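Valine-pyruvate aminotransferase (Salmonella typhimurium, PDB 3G7Q) catalyses the pyridoxal-phosphate-dependent transfer of an amino group from valine to pyruvate, giving alanine and 3-methyl-2-oxobutanoate. Local coordinates at residues T18-D23 and L366-H371; T352-Y357 and G370-P375; M388-V393 and D397-G402. One frame throughout, in Å; residues are numbered along the deposited sequence.

Contact 1: T18-D23 and L366-H371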
loop_
_atom_site.group_PDB
_atom_site.type_symbol
_atom_site.label_atom_id
_atom_site.label_comp_id
_atom_site.label_asym_id
_atom_site.label_seq_id
_atom_site.Cartn_x
_atom_site.Cartn_y
_atom_site.Cartn_z
ATOM N N THR A 18 20.926 -0.714 -5.183
ATOM C CA THR A 18 20.652 -1.909 -4.401
ATOM C C THR A 18 21.656 -1.999 -3.257
ATOM O O THR A 18 21.262 -2.210 -2.108
ATOM C CB THR A 18 20.689 -3.221 -5.261
ATOM N N ARG A 19 22.941 -1.816 -3.563
ATOM C CA ARG A 19 23.973 -1.887 -2.525
ATOM C C ARG A 19 23.733 -0.793 -1.485
ATOM O O ARG A 19 23.803 -1.037 -0.281
ATOM C CB ARG A 19 25.375 -1.783 -3.138
ATOM N N LEU A 20 23.428 0.415 -1.955
ATOM C CA LEU A 20 23.153 1.537 -1.057
ATOM C C LEU A 20 22.037 1.175 -0.080
ATOM O O LEU A 20 22.177 1.335 1.145
ATOM C CB LEU A 20 22.778 2.773 -1.872
ATOM C CG LEU A 20 22.583 4.084 -1.125
ATOM C CD1 LEU A 20 23.871 4.502 -0.416
ATOM C CD2 LEU A 20 22.104 5.140 -2.117
HETATM N N MSE A 21 20.939 0.657 -0.627
HETATM C CA MSE A 21 19.804 0.223 0.191
HETATM C C MSE A 21 20.245 -0.828 1.214
HETATM O O MSE A 21 19.884 -0.745 2.385
HETATM C CB MSE A 21 18.682 -0.313 -0.698
ATOM N N GLU A 22 21.043 -1.802 0.776
ATOM C CA GLU A 22 21.570 -2.822 1.682
ATOM C C GLU A 22 22.425 -2.197 2.768
ATOM O O GLU A 22 22.308 -2.556 3.937
ATOM C CB GLU A 22 22.418 -3.848 0.936
ATOM C CG GLU A 22 21.642 -4.770 0.014
ATOM C CD GLU A 22 22.549 -5.631 -0.859
ATOM O OE1 GLU A 22 23.773 -5.694 -0.592
ATOM O OE2 GLU A 22 22.028 -6.243 -1.818
ATOM N N ASP A 23 23.319 -1.290 2.371
ATOM C CA ASP A 23 24.186 -0.604 3.328
ATOM C C ASP A 23 23.357 0.219 4.298
ATOM O O ASP A 23 23.569 0.148 5.505
ATOM C CB ASP A 23 25.127 0.380 2.632
ATOM C CG ASP A 23 26.163 -0.279 1.749
ATOM O OD1 ASP A 23 26.403 -1.505 1.838
ATOM O OD2 ASP A 23 26.765 0.459 0.952
ATOM N N LEU A 366 27.296 6.891 7.317
ATOM C CA LEU A 366 26.518 6.732 6.119
ATOM C C LEU A 366 25.782 8.018 5.721
ATOM O O LEU A 366 25.047 8.586 6.529
ATOM C CB LEU A 366 25.510 5.611 6.313
ATOM C CG LEU A 366 26.084 4.199 6.445
ATOM C CD1 LEU A 366 24.918 3.297 6.740
ATOM C CD2 LEU A 366 26.868 3.739 5.184
HETATM N N MSE A 367 26.006 8.446 4.462
HETATM C CA MSE A 367 25.327 9.572 3.812
HETATM C C MSE A 367 24.984 9.070 2.407
HETATM O O MSE A 367 25.460 8.004 2.009
HETATM C CB MSE A 367 26.224 10.813 3.759
HETATM C CG MSE A 367 26.590 11.283 5.118
HETATM SE SE MSE A 367 27.700 12.911 4.957
HETATM C CE MSE A 367 27.725 13.463 6.834
ATOM N N VAL A 368 24.144 9.798 1.673
ATOM C CA VAL A 368 23.734 9.340 0.333
ATOM C C VAL A 368 24.511 10.032 -0.776
ATOM O O VAL A 368 24.560 11.249 -0.835
ATOM C CB VAL A 368 22.220 9.535 0.066
ATOM C CG1 VAL A 368 21.827 8.776 -1.204
ATOM C CG2 VAL A 368 21.387 9.057 1.270
ATOM N N PRO A 369 25.165 9.261 -1.645
ATOM C CA PRO A 369 25.812 9.918 -2.772
ATOM C C PRO A 369 24.803 10.660 -3.643
ATOM O O PRO A 369 23.725 10.146 -3.939
ATOM C CB PRO A 369 26.442 8.744 -3.550
ATOM C CG PRO A 369 26.552 7.685 -2.574
ATOM C CD PRO A 369 25.412 7.812 -1.638
ATOM N N GLY A 370 25.160 11.869 -4.047
ATOM C CA GLY A 370 24.258 12.732 -4.800
ATOM C C GLY A 370 23.867 12.297 -6.194
ATOM O O GLY A 370 22.789 12.633 -6.675
ATOM N N HIS A 371 24.712 11.510 -6.841
ATOM C CA HIS A 371 24.455 11.168 -8.237
ATOM C C HIS A 371 23.147 10.463 -8.447
ATOM O O HIS A 371 22.538 10.591 -9.503
ATOM C CB HIS A 371 25.596 10.312 -8.786
ATOM C CG HIS A 371 25.422 9.911 -10.216
ATOM N ND1 HIS A 371 25.401 10.821 -11.257
ATOM C CD2 HIS A 371 25.311 8.686 -10.783
ATOM C CE1 HIS A 371 25.248 10.172 -12.396
ATOM N NE2 HIS A 371 25.209 8.875 -12.140
#

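Contact 2: T352-Y357 and G370-P375. With EDO (1,2-ethanediol), chain F.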
loop_
_atom_site.group_PDB
_atom_site.type_symbol
_atom_site.label_atom_id
_atom_site.label_comp_id
_atom_site.label_asym_id
_atom_site.label_seq_id
_atom_site.Cartn_x
_atom_site.Cartn_y
_atom_site.Cartn_z
ATOM N N THR A 352 35.236 11.293 -6.456
ATOM C CA THR A 352 33.762 11.294 -6.495
ATOM C C THR A 352 33.163 11.028 -5.121
ATOM O O THR A 352 33.796 10.451 -4.242
ATOM C CB THR A 352 33.224 10.224 -7.432
ATOM O OG1 THR A 352 33.506 8.935 -6.877
ATOM C CG2 THR A 352 33.829 10.344 -8.832
ATOM N N THR A 353 31.898 11.399 -4.939
ATOM C CA THR A 353 31.239 11.117 -3.675
ATOM C C THR A 353 30.822 9.646 -3.584
ATOM O O THR A 353 30.471 9.173 -2.495
ATOM C CB THR A 353 30.093 12.110 -3.372
ATOM O OG1 THR A 353 29.223 12.195 -4.480
ATOM C CG2 THR A 353 30.661 13.513 -3.068
ATOM N N GLU A 354 30.859 8.909 -4.707
ATOM C CA GLU A 354 30.726 7.457 -4.616
ATOM C C GLU A 354 31.947 6.905 -3.847
ATOM O O GLU A 354 31.819 6.042 -2.966
ATOM C CB GLU A 354 30.639 6.813 -5.998
ATOM C CG GLU A 354 29.286 7.028 -6.722
ATOM C CD GLU A 354 29.063 8.394 -7.361
ATOM O OE1 GLU A 354 29.988 9.198 -7.603
ATOM O OE2 GLU A 354 27.887 8.680 -7.611
ATOM N N LEU A 355 33.126 7.397 -4.177
ATOM C CA LEU A 355 34.334 6.945 -3.472
ATOM C C LEU A 355 34.344 7.453 -2.028
ATOM O O LEU A 355 34.636 6.701 -1.102
ATOM C CB LEU A 355 35.606 7.348 -4.210
ATOM C CG LEU A 355 36.916 6.889 -3.556
ATOM C CD1 LEU A 355 36.961 5.352 -3.258
ATOM C CD2 LEU A 355 38.090 7.294 -4.450
ATOM N N LEU A 356 34.036 8.722 -1.850
ATOM C CA LEU A 356 33.924 9.288 -0.500
ATOM C C LEU A 356 32.956 8.459 0.356
ATOM O O LEU A 356 33.255 8.131 1.500
ATOM C CB LEU A 356 33.454 10.722 -0.560
ATOM C CG LEU A 356 33.590 11.493 0.768
ATOM C CD1 LEU A 356 35.060 11.604 1.263
ATOM C CD2 LEU A 356 32.933 12.889 0.632
ATOM N N TYR A 357 31.818 8.078 -0.218
ATOM C CA TYR A 357 30.847 7.237 0.481
ATOM C C TYR A 357 31.472 5.947 1.026
ATOM O O TYR A 357 31.178 5.537 2.145
ATOM C CB TYR A 357 29.694 6.867 -0.473
ATOM C CG TYR A 357 28.775 5.780 0.070
ATOM C CD1 TYR A 357 29.029 4.430 -0.147
ATOM C CD2 TYR A 357 27.632 6.116 0.773
ATOM C CE1 TYR A 357 28.172 3.452 0.355
ATOM C CE2 TYR A 357 26.788 5.137 1.293
ATOM C CZ TYR A 357 27.055 3.821 1.064
ATOM O OH TYR A 357 26.191 2.881 1.576
ATOM N N GLY A 370 25.160 11.869 -4.047
ATOM C CA GLY A 370 24.258 12.732 -4.800
ATOM C C GLY A 370 23.867 12.297 -6.194
ATOM O O GLY A 370 22.789 12.633 -6.675
ATOM N N HIS A 371 24.712 11.510 -6.841
ATOM C CA HIS A 371 24.455 11.168 -8.237
ATOM C C HIS A 371 23.147 10.463 -8.447
ATOM O O HIS A 371 22.538 10.591 -9.503
ATOM C CB HIS A 371 25.596 10.312 -8.786
ATOM C CG HIS A 371 25.422 9.911 -10.216
ATOM N ND1 HIS A 371 25.401 10.821 -11.257
ATOM C CD2 HIS A 371 25.311 8.686 -10.783
ATOM C CE1 HIS A 371 25.248 10.172 -12.396
ATOM N NE2 HIS A 371 25.209 8.875 -12.140
ATOM N N TYR A 372 22.690 9.770 -7.420
ATOM C CA TYR A 372 21.486 9.006 -7.513
ATOM C C TYR A 372 20.205 9.834 -7.615
ATOM O O TYR A 372 19.171 9.292 -7.996
ATOM C CB TYR A 372 21.445 8.000 -6.352
ATOM C CG TYR A 372 22.673 7.086 -6.331
ATOM C CD1 TYR A 372 23.060 6.369 -7.471
ATOM C CD2 TYR A 372 23.425 6.920 -5.179
ATOM C CE1 TYR A 372 24.186 5.543 -7.465
ATOM C CE2 TYR A 372 24.545 6.086 -5.161
ATOM C CZ TYR A 372 24.927 5.404 -6.301
ATOM O OH TYR A 372 26.040 4.562 -6.276
ATOM N N PHE A 373 20.275 11.147 -7.345
ATOM C CA PHE A 373 19.113 12.025 -7.433
ATOM C C PHE A 373 18.957 12.775 -8.765
ATOM O O PHE A 373 18.181 13.732 -8.837
ATOM C CB PHE A 373 19.157 13.043 -6.282
ATOM C CG PHE A 373 19.162 12.415 -4.920
ATOM C CD1 PHE A 373 20.348 12.072 -4.293
ATOM C CD2 PHE A 373 17.967 12.155 -4.255
ATOM C CE1 PHE A 373 20.353 11.491 -3.015
ATOM C CE2 PHE A 373 17.971 11.569 -2.994
ATOM C CZ PHE A 373 19.174 11.238 -2.377
ATOM N N PHE A 374 19.720 12.388 -9.781
ATOM C CA PHE A 374 19.695 13.044 -11.084
ATOM C C PHE A 374 19.453 12.084 -12.244
ATOM O O PHE A 374 20.126 12.164 -13.255
ATOM C CB PHE A 374 21.034 13.705 -11.369
ATOM C CG PHE A 374 21.393 14.820 -10.455
ATOM C CD1 PHE A 374 22.148 14.583 -9.322
ATOM C CD2 PHE A 374 21.079 16.122 -10.783
ATOM C CE1 PHE A 374 22.510 15.611 -8.505
ATOM C CE2 PHE A 374 21.449 17.159 -9.960
ATOM C CZ PHE A 374 22.177 16.904 -8.819
ATOM N N PRO A 375 18.485 11.193 -12.133
ATOM C CA PRO A 375 18.343 10.306 -13.296
ATOM C C PRO A 375 17.771 11.020 -14.517
ATOM O O PRO A 375 16.960 11.932 -14.394
ATOM C CB PRO A 375 17.342 9.261 -12.810
ATOM C CG PRO A 375 16.484 10.025 -11.845
ATOM C CD PRO A 375 17.466 10.922 -11.107
HETATM C C1 EDO F . 26.525 3.886 -3.066
HETATM O O1 EDO F . 27.509 4.287 -4.034
HETATM C C2 EDO F . 26.794 2.458 -2.585
HETATM O O2 EDO F . 26.663 1.512 -3.657
HETATM O O HOH W 1 27.429 10.919 -6.163
#

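Contact 3: M388-V393 and D397-G402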
loop_
_atom_site.group_PDB
_atom_site.type_symbol
_atom_site.label_atom_id
_atom_site.label_comp_id
_atom_site.label_asym_id
_atom_site.label_seq_id
_atom_site.Cartn_x
_atom_site.Cartn_y
_atom_site.Cartn_z
HETATM N N MSE A 388 26.414 15.173 -1.715
HETATM C CA MSE A 388 25.864 14.137 -0.863
HETATM C C MSE A 388 24.687 14.677 -0.092
HETATM O O MSE A 388 24.621 15.866 0.206
HETATM C CB MSE A 388 26.886 13.621 0.152
HETATM C CG MSE A 388 28.116 12.991 -0.490
HETATM SE SE MSE A 388 29.097 11.849 0.765
HETATM C CE MSE A 388 27.797 10.570 0.401
ATOM N N ARG A 389 23.753 13.797 0.249
ATOM C CA ARG A 389 22.639 14.185 1.102
ATOM C C ARG A 389 22.829 13.622 2.511
ATOM O O ARG A 389 23.191 12.449 2.677
ATOM C CB ARG A 389 21.332 13.619 0.572
ATOM C CG ARG A 389 20.088 14.162 1.275
ATOM C CD ARG A 389 18.826 13.324 0.934
ATOM N NE ARG A 389 18.755 12.060 1.679
ATOM C CZ ARG A 389 17.821 11.120 1.488
ATOM N NH1 ARG A 389 16.868 11.284 0.577
ATOM N NH2 ARG A 389 17.842 10.000 2.204
HETATM N N MSE A 390 22.544 14.439 3.512
HETATM C CA MSE A 390 22.483 13.995 4.899
HETATM C C MSE A 390 21.156 14.428 5.519
HETATM O O MSE A 390 20.510 15.378 5.046
HETATM C CB MSE A 390 23.638 14.549 5.728
HETATM C CG MSE A 390 23.722 16.042 5.792
HETATM SE SE MSE A 390 25.022 16.544 7.227
HETATM C CE MSE A 390 23.916 16.313 8.752
ATOM N N ASN A 391 20.776 13.741 6.595
ATOM C CA ASN A 391 19.567 14.028 7.377
ATOM C C ASN A 391 20.048 14.763 8.622
ATOM O O ASN A 391 20.946 14.261 9.301
ATOM C CB ASN A 391 18.856 12.718 7.710
ATOM C CG ASN A 391 17.556 12.922 8.453
ATOM O OD1 ASN A 391 17.479 13.741 9.368
ATOM N ND2 ASN A 391 16.524 12.129 8.087
ATOM N N TYR A 392 19.520 15.960 8.895
ATOM C CA TYR A 392 20.000 16.768 10.062
ATOM C C TYR A 392 19.241 16.526 11.375
ATOM O O TYR A 392 19.504 17.209 12.377
ATOM C CB TYR A 392 20.003 18.270 9.722
ATOM C CG TYR A 392 18.652 18.914 9.474
ATOM C CD1 TYR A 392 17.839 19.300 10.540
ATOM C CD2 TYR A 392 18.213 19.172 8.187
ATOM C CE1 TYR A 392 16.604 19.874 10.331
ATOM C CE2 TYR A 392 17.001 19.798 7.966
ATOM C CZ TYR A 392 16.191 20.123 9.039
ATOM O OH TYR A 392 14.964 20.713 8.820
ATOM N N VAL A 393 18.341 15.567 11.374
ATOM C CA VAL A 393 17.518 15.222 12.545
ATOM C C VAL A 393 18.192 14.448 13.688
ATOM O O VAL A 393 17.827 14.663 14.846
ATOM C CB VAL A 393 16.286 14.373 12.100
ATOM C CG1 VAL A 393 15.652 13.657 13.274
ATOM C CG2 VAL A 393 15.312 15.226 11.362
ATOM N N ASP A 397 25.276 14.964 19.006
ATOM C CA ASP A 397 26.537 14.302 19.275
ATOM C C ASP A 397 26.851 13.363 18.119
ATOM O O ASP A 397 28.023 13.197 17.756
ATOM C CB ASP A 397 26.554 13.593 20.638
ATOM C CG ASP A 397 25.579 12.440 20.728
ATOM O OD1 ASP A 397 24.520 12.481 20.077
ATOM O OD2 ASP A 397 25.873 11.493 21.488
ATOM N N LYS A 398 25.812 12.748 17.552
ATOM C CA LYS A 398 25.975 11.854 16.397
ATOM C C LYS A 398 26.321 12.671 15.154
ATOM O O LYS A 398 27.192 12.295 14.405
ATOM C CB LYS A 398 24.718 11.029 16.144
ATOM C CG LYS A 398 24.493 9.933 17.184
ATOM C CD LYS A 398 25.512 8.818 17.052
ATOM N N ILE A 399 25.638 13.789 14.980
ATOM C CA ILE A 399 25.939 14.713 13.880
ATOM C C ILE A 399 27.388 15.148 13.946
ATOM O O ILE A 399 28.126 15.025 12.957
ATOM C CB ILE A 399 25.044 15.959 13.895
ATOM C CG1 ILE A 399 23.565 15.601 13.640
ATOM C CG2 ILE A 399 25.519 16.967 12.850
ATOM C CD1 ILE A 399 23.244 15.138 12.280
ATOM N N GLU A 400 27.840 15.583 15.118
ATOM C CA GLU A 400 29.192 16.070 15.206
ATOM C C GLU A 400 30.233 14.985 14.949
ATOM O O GLU A 400 31.238 15.259 14.295
ATOM C CB GLU A 400 29.460 16.720 16.542
ATOM C CG GLU A 400 30.877 17.259 16.561
ATOM C CD GLU A 400 31.098 18.379 17.507
ATOM O OE1 GLU A 400 30.131 18.839 18.145
ATOM O OE2 GLU A 400 32.268 18.808 17.579
ATOM N N ALA A 401 30.002 13.779 15.469
ATOM C CA ALA A 401 30.928 12.681 15.222
ATOM C C ALA A 401 31.001 12.368 13.724
ATOM O O ALA A 401 32.092 12.103 13.203
ATOM C CB ALA A 401 30.526 11.440 16.027
ATOM N N GLY A 402 29.859 12.386 13.044
ATOM C CA GLY A 402 29.816 12.141 11.582
ATOM C C GLY A 402 30.529 13.226 10.788
ATOM O O GLY A 402 31.289 12.949 9.839
#

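Contact 1: T18-D23 and L366-H371
Leu20, on the face of helix 17-25 that looks at residues 366-371, divides its two methyls between neighbouring residues. CD2 lies 3.8 Å from CG1 of Val368, the two side chains crossing at about a right angle, while CD1 approaches the ring carbon CD of Pro369 to 3.9 Å. With CG anti to the backbone N (chi1 -174°) and chi2 at 61°, the methyls part, CD1 toward Pro369 and CD2 toward Val368. One turn on, the contact changes character, for CD1 of Leu366 rests 3.6 Å from the carbonyl O of Asp23.

Behind this first shell, Val368 and Pro369 form one of the two outermost strands of the six-stranded sheet within the chain. Val368 is joined by backbone hydrogen bonding to Arg389 of strand 387-391; Pro369, with no N-H to give, suits a strand at the sheet's border. Leu366 has backbone hydrogen bonds with Ile34, in strand 34-35, and with Leu36 just after it. Tyr357 of helix 353-362 touches Leu20 and Pro369, and its OH is hydrogen-bonded to OD2 of Asp23, so the one polar side chain in the contact is directed to a third element.

No hydrogen bond joins the two segments themselves. Their fit rests on apolar van der Waals contact, with one methyl against a helix carbonyl; the polar bond of Asp23 goes to Tyr357 instead.

Contact 2: T352-Y357 and G370-P375
Glu354, in the first turn of helix 353-362, faces the short 3-10 turn at 371-372 that follows the border strand 368-369; Thr352 is the N-cap of that helix, its OG1 accepting from Leu355 N. Beyond CB, with chi1 at -74°, CG stands opposite the carbonyl carbon and comes to 4.1 Å from Tyr372 OH. A bend at chi2 (78°) then turns the carboxylate toward His371. OE2 lies close to the histidine's CB, at 3.0 Å, and meets the ring obliquely, the carboxylate and imidazole planes being 78° apart. The other oxygen, OE1, is hydrogen-bonded to His385 ND1, while His371 stacks on His385 and its ND1 is hydrogen-bonded to Thr384 OG1.

One water joins the two segments: it donates to Glu354 OE2 at 2.7 Å and to Thr353 OG1, and accepts from His371 N at 2.9 Å. The carboxylate suits its place as an acceptor, the hydroxyl because it can donate as well: Thr353 OG1 is also hydrogen-bonded to the backbone O of Cys387. Beyond, a 1,2-ethanediol, probably from the crystallisation liquor, has its C1 over one face of the Tyr357 ring, offset toward the rim, and its O1, at the ring edge of Tyr372, is hydrogen-bonded to Tyr372 OH at 2.7 Å.

Contact 3: M388-V393 and D397-G402
Strand 387-391 of the six-stranded sheet turns at its end into helix 396-416, the last helix of the chain, and the contact lies in this strand-to-helix connection. Ile399 carries it from the helix. Its CD1 points into the corner between strand and turn, 3.8 Å from CE of Met390, a selenomethionine here, and 3.9 Å from the backbone O of Asn391. The two side chains cross at about a right angle. Met390 begins with CG between the backbone N and the carbonyl carbon (chi1 59°) and bends at chi3, which swings CE over to the isoleucine; a long flexible chain suits this, since it can also touch Leu342 and Leu344 on the adjacent strand.

The corner is shaped by Asn391, whose OD1 accepts from Val393 N at 2.8 Å, an Asx turn with the donor in the carbonyl plane and an N-H...O angle of 158°. Asparagine fits because its ND2 can give hydrogen bonds at the same time, here to the carbonyls of Gly38 and Asn40. The Tyr392 ring packs on helix 299-325, and its OH is hydrogen-bonded to Ala339 O. An inner strand, antiparallel to both neighbours, followed by the C-terminal helix packed against it is consistent with the small, C-terminal part of the fold in class I aminotransferases.

In the fold
The three contacts lie on the same side of the chain's centre. Contacts 1 and 2 are about 8 Å apart between centres and share Gly370 and His371, whereas contact 3 lies about 15 Å from contact 1 and 17 Å from contact 2. Along the chain, helix 17-25 comes first, then helix 353-362, strand 368-369 with its following turn, strand 387-391 and finally helix 396-416. The two strands are neighbours in the six-stranded sheet, linking contacts 1 and 3, while Met388 packs on Thr353 and Leu356 to join contacts 2 and 3. The N-terminal helix is thus built into the C-terminal part of the fold despite the sequence separating them.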